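Local coordinates for cysteine protease S273R (African swine fever virus pig/Kenya/KEN-50/1950, PDB 6LJ9), which probably cleaves the viral pp220 and pp62 polyproteins into core-shell proteins as a cysteine protease, and probably also cuts host proteins to blunt innate immunity, at residues C155-D160 / H168-F173; N83-L88 / Q229-P234; T89-D94 / C110-M115; I120-N125 / V197-E202. All blocks are in the same frame, centred on the assembly; numbering follows the deposited sequence.

Contact 1. Residues C155-D160 / H168-F173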
loop_
_atom_site.group_PDB
_atom_site.type_symbol
_atom_site.label_atom_id
_atom_site.label_comp_id
_atom_site.label_asym_id
_atom_site.label_seq_id
_atom_site.Cartn_x
_atom_site.Cartn_y
_atom_site.Cartn_z
ATOM N N CYS B 155 -10.435 8.021 -11.382
ATOM C CA CYS B 155 -11.605 8.854 -11.607
ATOM C C CYS B 155 -12.511 8.175 -12.622
ATOM O O CYS B 155 -12.041 7.512 -13.550
ATOM C CB CYS B 155 -11.210 10.253 -12.091
ATOM S SG CYS B 155 -12.399 11.542 -11.673
ATOM N N VAL B 156 -13.816 8.343 -12.426
ATOM C CA VAL B 156 -14.838 7.850 -13.342
ATOM C C VAL B 156 -15.632 9.049 -13.834
ATOM O O VAL B 156 -16.115 9.849 -13.025
ATOM C CB VAL B 156 -15.765 6.823 -12.666
ATOM C CG1 VAL B 156 -16.815 6.330 -13.648
ATOM C CG2 VAL B 156 -14.959 5.663 -12.104
ATOM N N LEU B 157 -15.768 9.176 -15.152
ATOM C CA LEU B 157 -16.414 10.335 -15.748
ATOM C C LEU B 157 -17.476 9.900 -16.749
ATOM O O LEU B 157 -17.464 8.776 -17.257
ATOM C CB LEU B 157 -15.395 11.260 -16.428
ATOM C CG LEU B 157 -14.519 10.679 -17.535
ATOM C CD1 LEU B 157 -14.951 11.212 -18.894
ATOM C CD2 LEU B 157 -13.061 10.999 -17.268
ATOM N N ASN B 158 -18.396 10.821 -17.024
ATOM C CA ASN B 158 -19.510 10.590 -17.935
ATOM C C ASN B 158 -19.192 11.240 -19.276
ATOM O O ASN B 158 -18.914 12.443 -19.335
ATOM C CB ASN B 158 -20.805 11.157 -17.353
ATOM C CG ASN B 158 -22.039 10.696 -18.105
ATOM O OD1 ASN B 158 -21.950 10.193 -19.224
ATOM N ND2 ASN B 158 -23.202 10.871 -17.490
ATOM N N THR B 159 -19.240 10.449 -20.347
ATOM C CA THR B 159 -18.964 10.935 -21.692
ATOM C C THR B 159 -20.197 11.506 -22.380
ATOM O O THR B 159 -20.178 11.690 -23.601
ATOM C CB THR B 159 -18.375 9.813 -22.552
ATOM O OG1 THR B 159 -19.304 8.726 -22.627
ATOM C CG2 THR B 159 -17.067 9.319 -21.959
ATOM N N ASP B 160 -21.261 11.792 -21.627
ATOM C CA ASP B 160 -22.484 12.308 -22.232
ATOM C C ASP B 160 -22.306 13.711 -22.797
ATOM O O ASP B 160 -23.107 14.130 -23.640
ATOM C CB ASP B 160 -23.619 12.296 -21.207
ATOM C CG ASP B 160 -24.990 12.382 -21.850
ATOM O OD1 ASP B 160 -25.079 12.249 -23.089
ATOM O OD2 ASP B 160 -25.979 12.583 -21.116
ATOM N N HIS B 168 -22.742 7.413 -20.026
ATOM C CA HIS B 168 -21.784 6.342 -20.286
ATOM C C HIS B 168 -20.547 6.609 -19.443
ATOM O O HIS B 168 -19.823 7.580 -19.687
ATOM C CB HIS B 168 -21.427 6.253 -21.770
ATOM C CG HIS B 168 -20.570 5.074 -22.113
ATOM N ND1 HIS B 168 -21.089 3.816 -22.324
ATOM C CD2 HIS B 168 -19.230 4.962 -22.272
ATOM C CE1 HIS B 168 -20.106 2.978 -22.605
ATOM N NE2 HIS B 168 -18.968 3.648 -22.579
ATOM N N TRP B 169 -20.305 5.753 -18.454
ATOM C CA TRP B 169 -19.171 5.929 -17.562
ATOM C C TRP B 169 -17.910 5.324 -18.164
ATOM O O TRP B 169 -17.932 4.216 -18.707
ATOM C CB TRP B 169 -19.450 5.286 -16.203
ATOM C CG TRP B 169 -20.636 5.855 -15.489
ATOM C CD1 TRP B 169 -21.872 5.289 -15.369
ATOM C CD2 TRP B 169 -20.699 7.105 -14.790
ATOM N NE1 TRP B 169 -22.698 6.108 -14.639
ATOM C CE2 TRP B 169 -22.002 7.230 -14.272
ATOM C CE3 TRP B 169 -19.778 8.129 -14.553
ATOM C CZ2 TRP B 169 -22.409 8.339 -13.531
ATOM C CZ3 TRP B 169 -20.182 9.227 -13.817
ATOM C CH2 TRP B 169 -21.486 9.325 -13.316
ATOM N N VAL B 170 -16.807 6.065 -18.067
ATOM C CA VAL B 170 -15.486 5.569 -18.423
ATOM C C VAL B 170 -14.541 5.887 -17.272
ATOM O O VAL B 170 -14.787 6.785 -16.464
ATOM C CB VAL B 170 -14.956 6.170 -19.744
ATOM C CG1 VAL B 170 -15.882 5.821 -20.901
ATOM C CG2 VAL B 170 -14.801 7.672 -19.616
ATOM N N ALA B 171 -13.450 5.132 -17.202
ATOM C CA ALA B 171 -12.498 5.239 -16.108
ATOM C C ALA B 171 -11.198 5.877 -16.579
ATOM O O ALA B 171 -10.791 5.724 -17.734
ATOM C CB ALA B 171 -12.206 3.864 -15.498
ATOM N N ILE B 172 -10.553 6.604 -15.667
ATOM C CA ILE B 172 -9.225 7.165 -15.879
ATOM C C ILE B 172 -8.357 6.770 -14.693
ATOM O O ILE B 172 -8.721 7.027 -13.541
ATOM C CB ILE B 172 -9.256 8.699 -16.040
ATOM C CG1 ILE B 172 -9.775 9.082 -17.428
ATOM C CG2 ILE B 172 -7.875 9.295 -15.792
ATOM C CD1 ILE B 172 -9.535 10.535 -17.799
ATOM N N PHE B 173 -7.219 6.140 -14.975
ATOM C CA PHE B 173 -6.319 5.656 -13.937
ATOM C C PHE B 173 -4.898 6.095 -14.255
ATOM O O PHE B 173 -4.425 5.909 -15.381
ATOM C CB PHE B 173 -6.391 4.131 -13.812
ATOM C CG PHE B 173 -5.697 3.592 -12.596
ATOM C CD1 PHE B 173 -6.326 3.608 -11.363
ATOM C CD2 PHE B 173 -4.417 3.070 -12.685
ATOM C CE1 PHE B 173 -5.691 3.116 -10.239
ATOM C CE2 PHE B 173 -3.776 2.576 -11.565
ATOM C CZ PHE B 173 -4.415 2.599 -10.341
#
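L157 and V170 face each other as a hydrogen-bonded antiparallel pair, L157 N giving to V170 O at 2.9 Å and V170 N returning to L157 O. On their face of the sheet the packing is close: L157 CD1 meets V170 CG2 at 3.6 Å, and CD2 reaches I172 CD1. V156 and W169 cross at about a right angle on the other face, V156 CG1 3.6 Å from W169 CE3. The loop end, by contrast, is partly exposed, D160 poorly ordered, and polar bonds there join the contact of T159 CG2 with V170 CG2. N158 CG, anti to the backbone N (chi1 -168°), carries OD1 to H168 N at 3.0 Å; D160 N reaches OD1 from the opposite face of the amide, an Asx turn. H168 O accepts from both T159 N and T159 OG1, and the ring NE2 of this probable catalytic histidine bonds N187. Strand 181-186 continues the sheet beyond 169-173, helices 90-103 and 232-244 pack on V156 and W169, and a disulfide links C155 to C110.

Contact 2. Residues N83-L88 / Q229-P234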
loop_
_atom_site.group_PDB
_atom_site.type_symbol
_atom_site.label_atom_id
_atom_site.label_comp_id
_atom_site.label_asym_id
_atom_site.label_seq_id
_atom_site.Cartn_x
_atom_site.Cartn_y
_atom_site.Cartn_z
ATOM N N ASN B 83 -28.228 -5.576 -6.559
ATOM C CA ASN B 83 -28.842 -6.765 -7.142
ATOM C C ASN B 83 -29.816 -6.427 -8.263
ATOM O O ASN B 83 -30.727 -7.209 -8.551
ATOM C CB ASN B 83 -29.536 -7.591 -6.061
ATOM C CG ASN B 83 -28.556 -8.388 -5.225
ATOM O OD1 ASN B 83 -27.731 -9.129 -5.759
ATOM N ND2 ASN B 83 -28.635 -8.232 -3.909
ATOM N N ASN B 84 -29.647 -5.271 -8.894
ATOM C CA ASN B 84 -30.369 -4.927 -10.107
ATOM C C ASN B 84 -29.389 -4.260 -11.060
ATOM O O ASN B 84 -28.253 -3.948 -10.695
ATOM C CB ASN B 84 -31.578 -4.023 -9.821
ATOM C CG ASN B 84 -31.183 -2.697 -9.201
ATOM O OD1 ASN B 84 -30.878 -1.736 -9.907
ATOM N ND2 ASN B 84 -31.201 -2.634 -7.873
ATOM N N THR B 85 -29.833 -4.048 -12.296
ATOM C CA THR B 85 -28.974 -3.511 -13.340
ATOM C C THR B 85 -29.128 -1.999 -13.500
ATOM O O THR B 85 -28.717 -1.442 -14.525
ATOM C CB THR B 85 -29.247 -4.241 -14.659
ATOM O OG1 THR B 85 -28.133 -4.081 -15.545
ATOM C CG2 THR B 85 -30.505 -3.720 -15.325
ATOM N N GLY B 86 -29.692 -1.327 -12.498
ATOM C CA GLY B 86 -29.866 0.111 -12.585
ATOM C C GLY B 86 -28.544 0.832 -12.767
ATOM O O GLY B 86 -27.490 0.374 -12.320
ATOM N N LEU B 87 -28.610 1.982 -13.434
ATOM C CA LEU B 87 -27.404 2.724 -13.763
ATOM C C LEU B 87 -26.818 3.389 -12.524
ATOM O O LEU B 87 -27.538 3.836 -11.625
ATOM C CB LEU B 87 -27.694 3.786 -14.823
ATOM C CG LEU B 87 -28.336 3.316 -16.129
ATOM C CD1 LEU B 87 -28.231 4.397 -17.194
ATOM C CD2 LEU B 87 -27.703 2.024 -16.611
ATOM N N LEU B 88 -25.492 3.459 -12.495
ATOM C CA LEU B 88 -24.779 4.105 -11.405
ATOM C C LEU B 88 -24.876 5.619 -11.522
ATOM O O LEU B 88 -24.822 6.179 -12.621
ATOM C CB LEU B 88 -23.310 3.672 -11.406
ATOM C CG LEU B 88 -22.908 2.573 -10.424
ATOM C CD1 LEU B 88 -23.859 1.389 -10.503
ATOM C CD2 LEU B 88 -21.479 2.126 -10.684
ATOM N N GLN B 229 -26.457 -2.487 -21.947
ATOM C CA GLN B 229 -26.643 -1.042 -21.921
ATOM C C GLN B 229 -26.586 -0.478 -20.510
ATOM O O GLN B 229 -26.968 0.678 -20.298
ATOM C CB GLN B 229 -27.978 -0.669 -22.570
ATOM C CG GLN B 229 -28.134 -1.118 -24.011
ATOM C CD GLN B 229 -29.514 -0.815 -24.562
ATOM O OE1 GLN B 229 -30.441 -0.508 -23.810
ATOM N NE2 GLN B 229 -29.658 -0.896 -25.880
ATOM N N THR B 230 -26.116 -1.261 -19.538
ATOM C CA THR B 230 -26.273 -0.909 -18.131
ATOM C C THR B 230 -25.004 -0.982 -17.296
ATOM O O THR B 230 -24.966 -0.358 -16.228
ATOM C CB THR B 230 -27.317 -1.818 -17.468
ATOM O OG1 THR B 230 -26.888 -3.183 -17.556
ATOM C CG2 THR B 230 -28.663 -1.682 -18.142
ATOM N N GLU B 231 -23.979 -1.718 -17.717
ATOM C CA GLU B 231 -22.868 -2.054 -16.838
ATOM C C GLU B 231 -21.631 -1.194 -17.054
ATOM O O GLU B 231 -20.556 -1.554 -16.566
ATOM C CB GLU B 231 -22.509 -3.532 -16.999
ATOM C CG GLU B 231 -23.694 -4.462 -16.809
ATOM C CD GLU B 231 -24.381 -4.257 -15.476
ATOM O OE1 GLU B 231 -23.722 -4.437 -14.432
ATOM O OE2 GLU B 231 -25.578 -3.898 -15.473
ATOM N N CYS B 232 -21.756 -0.063 -17.752
ATOM C CA CYS B 232 -20.600 0.811 -17.939
ATOM C C CYS B 232 -20.101 1.370 -16.613
ATOM O O CYS B 232 -18.898 1.611 -16.455
ATOM C CB CYS B 232 -20.947 1.949 -18.899
ATOM S SG CYS B 232 -22.394 2.918 -18.422
ATOM N N GLY B 233 -21.000 1.580 -15.658
ATOM C CA GLY B 233 -20.626 2.003 -14.330
ATOM C C GLY B 233 -19.773 0.970 -13.619
ATOM O O GLY B 233 -18.647 1.250 -13.194
ATOM N N PRO B 234 -20.304 -0.249 -13.460
ATOM C CA PRO B 234 -19.480 -1.325 -12.881
ATOM C C PRO B 234 -18.200 -1.594 -13.654
ATOM O O PRO B 234 -17.180 -1.941 -13.044
ATOM C CB PRO B 234 -20.424 -2.533 -12.910
ATOM C CG PRO B 234 -21.782 -1.936 -12.818
ATOM C CD PRO B 234 -21.716 -0.648 -13.589
HETATM O O HOH W 1 -23.959 1.775 -14.595
#
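The N-terminal turn of helix 232-244, which carries the probable nucleophile C232, meets the loop 83-88 through T85, T230 and E231. T85 OG1 donates to E231 OE2 at 2.6 Å, nearly in line with the C-O bond. T230 OG1 gives to the anti lone pair of E231 OE2, also at 2.6 Å, so two hydroxyls grip one carboxylate oxygen. E231 starts out away from the loop, but a bend at chi2 (-55°) brings its carboxylate back to T85; OE1 is held by a salt bridge to R266. In this Ulp1-like cysteine protease E231 is the N-cap residue directly before the nucleophile, so these bonds probably help to position the start of the active-site helix. A water joins the backbones as well, accepting from L88 N at 3.1 Å and donating to T230 O, with a weak bond from G233 N. L88 CD2 lies 3.6 Å from G233 C and 4.0 Å from P234 CD, while L87 CD2 packs against T230 CA at 3.6 Å.

Contact 3. Residues T89-D94 / C110-M115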
loop_
_atom_site.group_PDB
_atom_site.type_symbol
_atom_site.label_atom_id
_atom_site.label_comp_id
_atom_site.label_asym_id
_atom_site.label_seq_id
_atom_site.Cartn_x
_atom_site.Cartn_y
_atom_site.Cartn_z
ATOM N N THR B 89 -25.024 6.279 -10.381
ATOM C CA THR B 89 -25.028 7.732 -10.312
ATOM C C THR B 89 -23.662 8.234 -9.854
ATOM O O THR B 89 -22.781 7.462 -9.471
ATOM C CB THR B 89 -26.129 8.228 -9.368
ATOM O OG1 THR B 89 -25.849 7.791 -8.032
ATOM C CG2 THR B 89 -27.484 7.683 -9.796
ATOM N N ASN B 90 -23.493 9.557 -9.908
ATOM C CA ASN B 90 -22.254 10.157 -9.423
ATOM C C ASN B 90 -22.078 9.945 -7.926
ATOM O O ASN B 90 -20.946 9.919 -7.432
ATOM C CB ASN B 90 -22.226 11.650 -9.756
ATOM C CG ASN B 90 -23.593 12.300 -9.642
ATOM O OD1 ASN B 90 -24.548 11.686 -9.166
ATOM N ND2 ASN B 90 -23.691 13.549 -10.081
ATOM N N PHE B 91 -23.181 9.789 -7.190
ATOM C CA PHE B 91 -23.076 9.548 -5.755
ATOM C C PHE B 91 -22.608 8.127 -5.467
ATOM O O PHE B 91 -21.814 7.907 -4.544
ATOM C CB PHE B 91 -24.418 9.820 -5.076
ATOM C CG PHE B 91 -24.935 11.212 -5.288
ATOM C CD1 PHE B 91 -24.355 12.288 -4.636
ATOM C CD2 PHE B 91 -26.006 11.446 -6.134
ATOM C CE1 PHE B 91 -24.830 13.571 -4.828
ATOM C CE2 PHE B 91 -26.487 12.727 -6.331
ATOM C CZ PHE B 91 -25.898 13.791 -5.676
ATOM N N ASN B 92 -23.089 7.152 -6.242
ATOM C CA ASN B 92 -22.651 5.773 -6.049
ATOM C C ASN B 92 -21.157 5.632 -6.307
ATOM O O ASN B 92 -20.467 4.869 -5.619
ATOM C CB ASN B 92 -23.436 4.835 -6.967
ATOM C CG ASN B 92 -24.934 5.030 -6.859
ATOM O OD1 ASN B 92 -25.603 5.335 -7.847
ATOM N ND2 ASN B 92 -25.470 4.853 -5.658
ATOM N N ILE B 93 -20.639 6.366 -7.290
ATOM C CA ILE B 93 -19.231 6.254 -7.650
ATOM C C ILE B 93 -18.356 7.046 -6.686
ATOM O O ILE B 93 -17.284 6.585 -6.285
ATOM C CB ILE B 93 -19.030 6.704 -9.108
ATOM C CG1 ILE B 93 -19.826 5.799 -10.051
ATOM C CG2 ILE B 93 -17.554 6.707 -9.469
ATOM C CD1 ILE B 93 -19.856 6.279 -11.482
ATOM N N ASP B 94 -18.799 8.245 -6.299
ATOM C CA ASP B 94 -18.006 9.071 -5.394
ATOM C C ASP B 94 -17.849 8.398 -4.037
ATOM O O ASP B 94 -16.745 8.335 -3.483
ATOM C CB ASP B 94 -18.653 10.447 -5.237
ATOM C CG ASP B 94 -17.741 11.446 -4.554
ATOM O OD1 ASP B 94 -16.624 11.676 -5.062
ATOM O OD2 ASP B 94 -18.144 12.008 -3.514
ATOM N N CYS B 110 -10.614 11.199 -7.087
ATOM C CA CYS B 110 -10.905 12.531 -7.593
ATOM C C CYS B 110 -12.151 13.089 -6.904
ATOM O O CYS B 110 -13.065 12.329 -6.568
ATOM C CB CYS B 110 -11.112 12.489 -9.109
ATOM S SG CYS B 110 -12.486 11.459 -9.646
ATOM N N PRO B 111 -12.216 14.408 -6.659
ATOM C CA PRO B 111 -13.385 14.967 -5.962
ATOM C C PRO B 111 -14.669 14.877 -6.773
ATOM O O PRO B 111 -14.671 14.409 -7.916
ATOM C CB PRO B 111 -12.984 16.427 -5.712
ATOM C CG PRO B 111 -11.503 16.439 -5.770
ATOM C CD PRO B 111 -11.131 15.393 -6.790
ATOM N N PHE B 112 -15.773 15.340 -6.180
ATOM C CA PHE B 112 -17.074 15.204 -6.826
ATOM C C PHE B 112 -17.246 16.201 -7.966
ATOM O O PHE B 112 -17.900 15.888 -8.967
ATOM C CB PHE B 112 -18.189 15.376 -5.791
ATOM C CG PHE B 112 -19.567 15.046 -6.305
ATOM C CD1 PHE B 112 -20.345 16.014 -6.920
ATOM C CD2 PHE B 112 -20.092 13.773 -6.152
ATOM C CE1 PHE B 112 -21.613 15.714 -7.389
ATOM C CE2 PHE B 112 -21.358 13.466 -6.618
ATOM C CZ PHE B 112 -22.119 14.439 -7.237
ATOM N N SER B 113 -16.666 17.397 -7.839
ATOM C CA SER B 113 -16.866 18.425 -8.857
ATOM C C SER B 113 -16.081 18.109 -10.124
ATOM O O SER B 113 -16.604 18.233 -11.238
ATOM C CB SER B 113 -16.468 19.793 -8.304
ATOM O OG SER B 113 -16.762 20.823 -9.232
ATOM N N MET B 114 -14.822 17.699 -9.976
ATOM C CA MET B 114 -13.988 17.373 -11.126
ATOM C C MET B 114 -14.190 15.928 -11.562
ATOM O O MET B 114 -13.262 15.296 -12.079
ATOM C CB MET B 114 -12.509 17.611 -10.816
ATOM C CG MET B 114 -12.119 19.063 -10.636
ATOM S SD MET B 114 -10.328 19.260 -10.688
ATOM C CE MET B 114 -9.820 17.930 -9.602
ATOM N N MET B 115 -15.394 15.397 -11.365
ATOM C CA MET B 115 -15.646 13.990 -11.658
ATOM C C MET B 115 -16.096 13.781 -13.103
ATOM O O MET B 115 -15.425 13.085 -13.870
ATOM C CB MET B 115 -16.688 13.428 -10.685
ATOM C CG MET B 115 -16.807 11.917 -10.742
ATOM S SD MET B 115 -18.282 11.304 -9.917
ATOM C CE MET B 115 -18.030 11.995 -8.292
HETATM O O HOH W 2 -14.203 10.149 -4.611
#
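The first turn of helix 90-103 faces an irregular segment that ends in a type I turn from F112 to M115, the backbones being nearest at D94 and F112, whose CA atoms lie 6.4 Å apart. F112 has the largest share of the contact. With CG anti to the backbone N (chi1 -171°), its ring extends across the helix start, and CZ comes within 3.4 Å of N90 ND2. F91 brings CE1 to 3.7 Å from F112 CZ; the two rings are near parallel, 27° apart, but slid so far that they barely overlap. D94 meets the edge of the F112 ring, CG to CD2 at 3.7 Å, its carboxylate turned 82° to the ring. The helix start is a capping box: T89 N bonds N92 OD1, and N92 N returns a weak bond to T89 OG1. From the turn M115, poorly ordered, reaches the helix beside F112, its CE touching D94 CB at 3.5 Å and its SD lying near N90 CB at 4.0 Å. A water is placed to bridge D94 OD1, 2.9 Å away, and C110 O, though it has more acceptors around it than protons to give. C110 itself is fixed to strand 152-158 by the disulfide to C155, while I93 turns from the same helix onto V156 of that strand.

Contact 4. Residues I120-N125 / V197-E202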
loop_
_atom_site.group_PDB
_atom_site.type_symbol
_atom_site.label_atom_id
_atom_site.label_comp_id
_atom_site.label_asym_id
_atom_site.label_seq_id
_atom_site.Cartn_x
_atom_site.Cartn_y
_atom_site.Cartn_z
ATOM N N ILE B 120 -13.085 20.684 -16.743
ATOM C CA ILE B 120 -11.984 20.573 -15.795
ATOM C C ILE B 120 -10.794 21.420 -16.230
ATOM O O ILE B 120 -9.987 21.837 -15.391
ATOM C CB ILE B 120 -11.593 19.090 -15.615
ATOM C CG1 ILE B 120 -10.591 18.919 -14.472
ATOM C CG2 ILE B 120 -11.039 18.514 -16.911
ATOM C CD1 ILE B 120 -10.216 17.477 -14.207
ATOM N N HIS B 121 -10.674 21.701 -17.528
ATOM C CA HIS B 121 -9.595 22.550 -18.014
ATOM C C HIS B 121 -9.812 24.016 -17.672
ATOM O O HIS B 121 -8.843 24.784 -17.639
ATOM C CB HIS B 121 -9.444 22.393 -19.527
ATOM C CG HIS B 121 -9.248 20.979 -19.973
ATOM N ND1 HIS B 121 -10.009 20.401 -20.966
ATOM C CD2 HIS B 121 -8.375 20.026 -19.565
ATOM C CE1 HIS B 121 -9.616 19.154 -21.149
ATOM N NE2 HIS B 121 -8.625 18.901 -20.313
ATOM N N TYR B 122 -11.053 24.420 -17.411
ATOM C CA TYR B 122 -11.376 25.802 -17.092
ATOM C C TYR B 122 -11.863 25.980 -15.662
ATOM O O TYR B 122 -12.249 27.091 -15.287
ATOM C CB TYR B 122 -12.423 26.333 -18.074
ATOM C CG TYR B 122 -12.206 25.841 -19.486
ATOM C CD1 TYR B 122 -11.193 26.367 -20.277
ATOM C CD2 TYR B 122 -13.005 24.840 -20.024
ATOM C CE1 TYR B 122 -10.986 25.917 -21.564
ATOM C CE2 TYR B 122 -12.805 24.385 -21.311
ATOM C CZ TYR B 122 -11.795 24.926 -22.076
ATOM O OH TYR B 122 -11.591 24.475 -23.360
ATOM N N LYS B 123 -11.858 24.921 -14.858
ATOM C CA LYS B 123 -12.236 25.051 -13.461
ATOM C C LYS B 123 -11.179 25.841 -12.698
ATOM O O LYS B 123 -9.985 25.783 -13.003
ATOM C CB LYS B 123 -12.439 23.673 -12.830
ATOM C CG LYS B 123 -13.809 23.085 -13.124
ATOM C CD LYS B 123 -13.899 21.610 -12.785
ATOM C CE LYS B 123 -15.268 21.066 -13.163
ATOM N NZ LYS B 123 -15.344 19.588 -13.048
ATOM N N PHE B 124 -11.642 26.593 -11.698
ATOM C CA PHE B 124 -10.773 27.534 -10.999
ATOM C C PHE B 124 -9.597 26.823 -10.340
ATOM O O PHE B 124 -8.436 27.189 -10.555
ATOM C CB PHE B 124 -11.586 28.311 -9.966
ATOM C CG PHE B 124 -10.774 29.275 -9.164
ATOM C CD1 PHE B 124 -10.296 30.440 -9.739
ATOM C CD2 PHE B 124 -10.487 29.021 -7.834
ATOM C CE1 PHE B 124 -9.549 31.332 -9.006
ATOM C CE2 PHE B 124 -9.740 29.910 -7.097
ATOM C CZ PHE B 124 -9.271 31.067 -7.686
ATOM N N ASN B 125 -9.879 25.807 -9.531
ATOM C CA ASN B 125 -8.849 24.999 -8.892
ATOM C C ASN B 125 -8.819 23.629 -9.556
ATOM O O ASN B 125 -9.836 22.925 -9.582
ATOM C CB ASN B 125 -9.103 24.869 -7.390
ATOM C CG ASN B 125 -10.570 24.672 -7.061
ATOM O OD1 ASN B 125 -11.221 25.568 -6.525
ATOM N ND2 ASN B 125 -11.098 23.498 -7.385
ATOM N N VAL B 197 -10.519 14.862 -23.255
ATOM C CA VAL B 197 -9.829 13.858 -22.450
ATOM C C VAL B 197 -8.378 13.725 -22.895
ATOM O O VAL B 197 -7.470 13.578 -22.066
ATOM C CB VAL B 197 -10.575 12.512 -22.517
ATOM C CG1 VAL B 197 -9.804 11.436 -21.767
ATOM C CG2 VAL B 197 -11.978 12.659 -21.944
ATOM N N ILE B 198 -8.133 13.796 -24.206
ATOM C CA ILE B 198 -6.768 13.704 -24.720
ATOM C C ILE B 198 -5.920 14.862 -24.203
ATOM O O ILE B 198 -4.774 14.670 -23.779
ATOM C CB ILE B 198 -6.780 13.650 -26.260
ATOM C CG1 ILE B 198 -7.474 12.375 -26.746
ATOM C CG2 ILE B 198 -5.365 13.732 -26.814
ATOM C CD1 ILE B 198 -6.712 11.103 -26.434
ATOM N N ARG B 199 -6.470 16.080 -24.222
ATOM C CA ARG B 199 -5.724 17.234 -23.725
ATOM C C ARG B 199 -5.380 17.075 -22.250
ATOM O O ARG B 199 -4.272 17.421 -21.820
ATOM C CB ARG B 199 -6.520 18.520 -23.942
ATOM C CG ARG B 199 -7.030 18.723 -25.356
ATOM C CD ARG B 199 -7.998 19.889 -25.398
ATOM N NE ARG B 199 -8.994 19.736 -26.451
ATOM C CZ ARG B 199 -10.153 20.384 -26.479
ATOM N NH1 ARG B 199 -10.464 21.228 -25.504
ATOM N NH2 ARG B 199 -11.004 20.184 -27.475
ATOM N N TRP B 200 -6.321 16.552 -21.459
ATOM C CA TRP B 200 -6.069 16.347 -20.037
ATOM C C TRP B 200 -4.974 15.309 -19.813
ATOM O O TRP B 200 -4.087 15.509 -18.975
ATOM C CB TRP B 200 -7.358 15.932 -19.328
ATOM C CG TRP B 200 -7.206 15.792 -17.844
ATOM C CD1 TRP B 200 -7.418 16.760 -16.905
ATOM C CD2 TRP B 200 -6.807 14.618 -17.128
ATOM N NE1 TRP B 200 -7.178 16.260 -15.648
ATOM C CE2 TRP B 200 -6.800 14.948 -15.757
ATOM C CE3 TRP B 200 -6.456 13.320 -17.511
ATOM C CZ2 TRP B 200 -6.455 14.027 -14.769
ATOM C CZ3 TRP B 200 -6.114 12.407 -16.529
ATOM C CH2 TRP B 200 -6.116 12.765 -15.174
HETATM N N MSE B 201 -5.020 14.200 -20.545
HETATM C CA MSE B 201 -3.997 13.164 -20.437
HETATM C C MSE B 201 -2.628 13.698 -20.850
HETATM O O MSE B 201 -1.612 13.364 -20.243
HETATM C CB MSE B 201 -4.367 11.951 -21.292
HETATM C CG MSE B 201 -5.671 11.283 -20.890
HETATM SE SE MSE B 201 -6.181 9.826 -22.080
HETATM C CE MSE B 201 -4.732 8.589 -21.675
ATOM N N GLU B 202 -2.613 14.534 -21.890
ATOM C CA GLU B 202 -1.361 15.139 -22.331
ATOM C C GLU B 202 -0.826 16.122 -21.295
ATOM O O GLU B 202 0.385 16.176 -21.051
ATOM C CB GLU B 202 -1.563 15.832 -23.679
ATOM C CG GLU B 202 -1.743 14.887 -24.854
ATOM C CD GLU B 202 -0.558 13.962 -25.045
ATOM O OE1 GLU B 202 -0.757 12.729 -25.039
ATOM O OE2 GLU B 202 0.574 14.469 -25.194
#
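W200 of helix 195-208 and the H121-I120 pair of the 3-10 segment meet mainly through side chains; the closest CA atoms of the backbones (H121 and W200) are 7.4 Å apart. Going outward along W200, CB lies at the edge of the H121 imidazole, near its plane, 3.4 Å from NE2. The indole, its CG anti to the backbone N (chi1 -176°), then turns toward I120: CD1 lies 4.0 Å from I120 CD1, and about as far from I120 CG2. NE1 comes nearer, 3.6 Å from the methyl I120 CD1. The far side of the same ring system rests on I172 of strand 169-175. The side chains of H121 and W200 cross at about a right angle. At the surface Y122 OH lies 4.1 Å from R199 NH1, at the edge of the guanidinium, and H121 CB sits over the centre of the Y122 ring. No hydrogen bond spans the two segments, and the buried W200 NE1 has no partner in the model. The joint therefore rests on van der Waals packing, with an indole N-H left unsatisfied against a methyl group.

Contact 1 is the buried one, a strand pair at the centre of the five-stranded sheet; contacts 2 and 3 are partly buried, and contact 4 lies at the surface. Hydrogen bonds dominate contact 1, shared hydroxyl-carboxylate bonds and a water mark contact 2, and contacts 3 and 4 have no direct hydrogen bond across them. The first three meet around W169, whose NE1 probably bonds L88 O of contact 2 while its ring packs on I93 of contact 3. A disulfide joins contacts 1 and 3, K123 NZ of contact 4 probably bonds S113 O of contact 3, and contact 1 touches contact 4 through apolar packing alone. Contacts 2 and 4 do not touch.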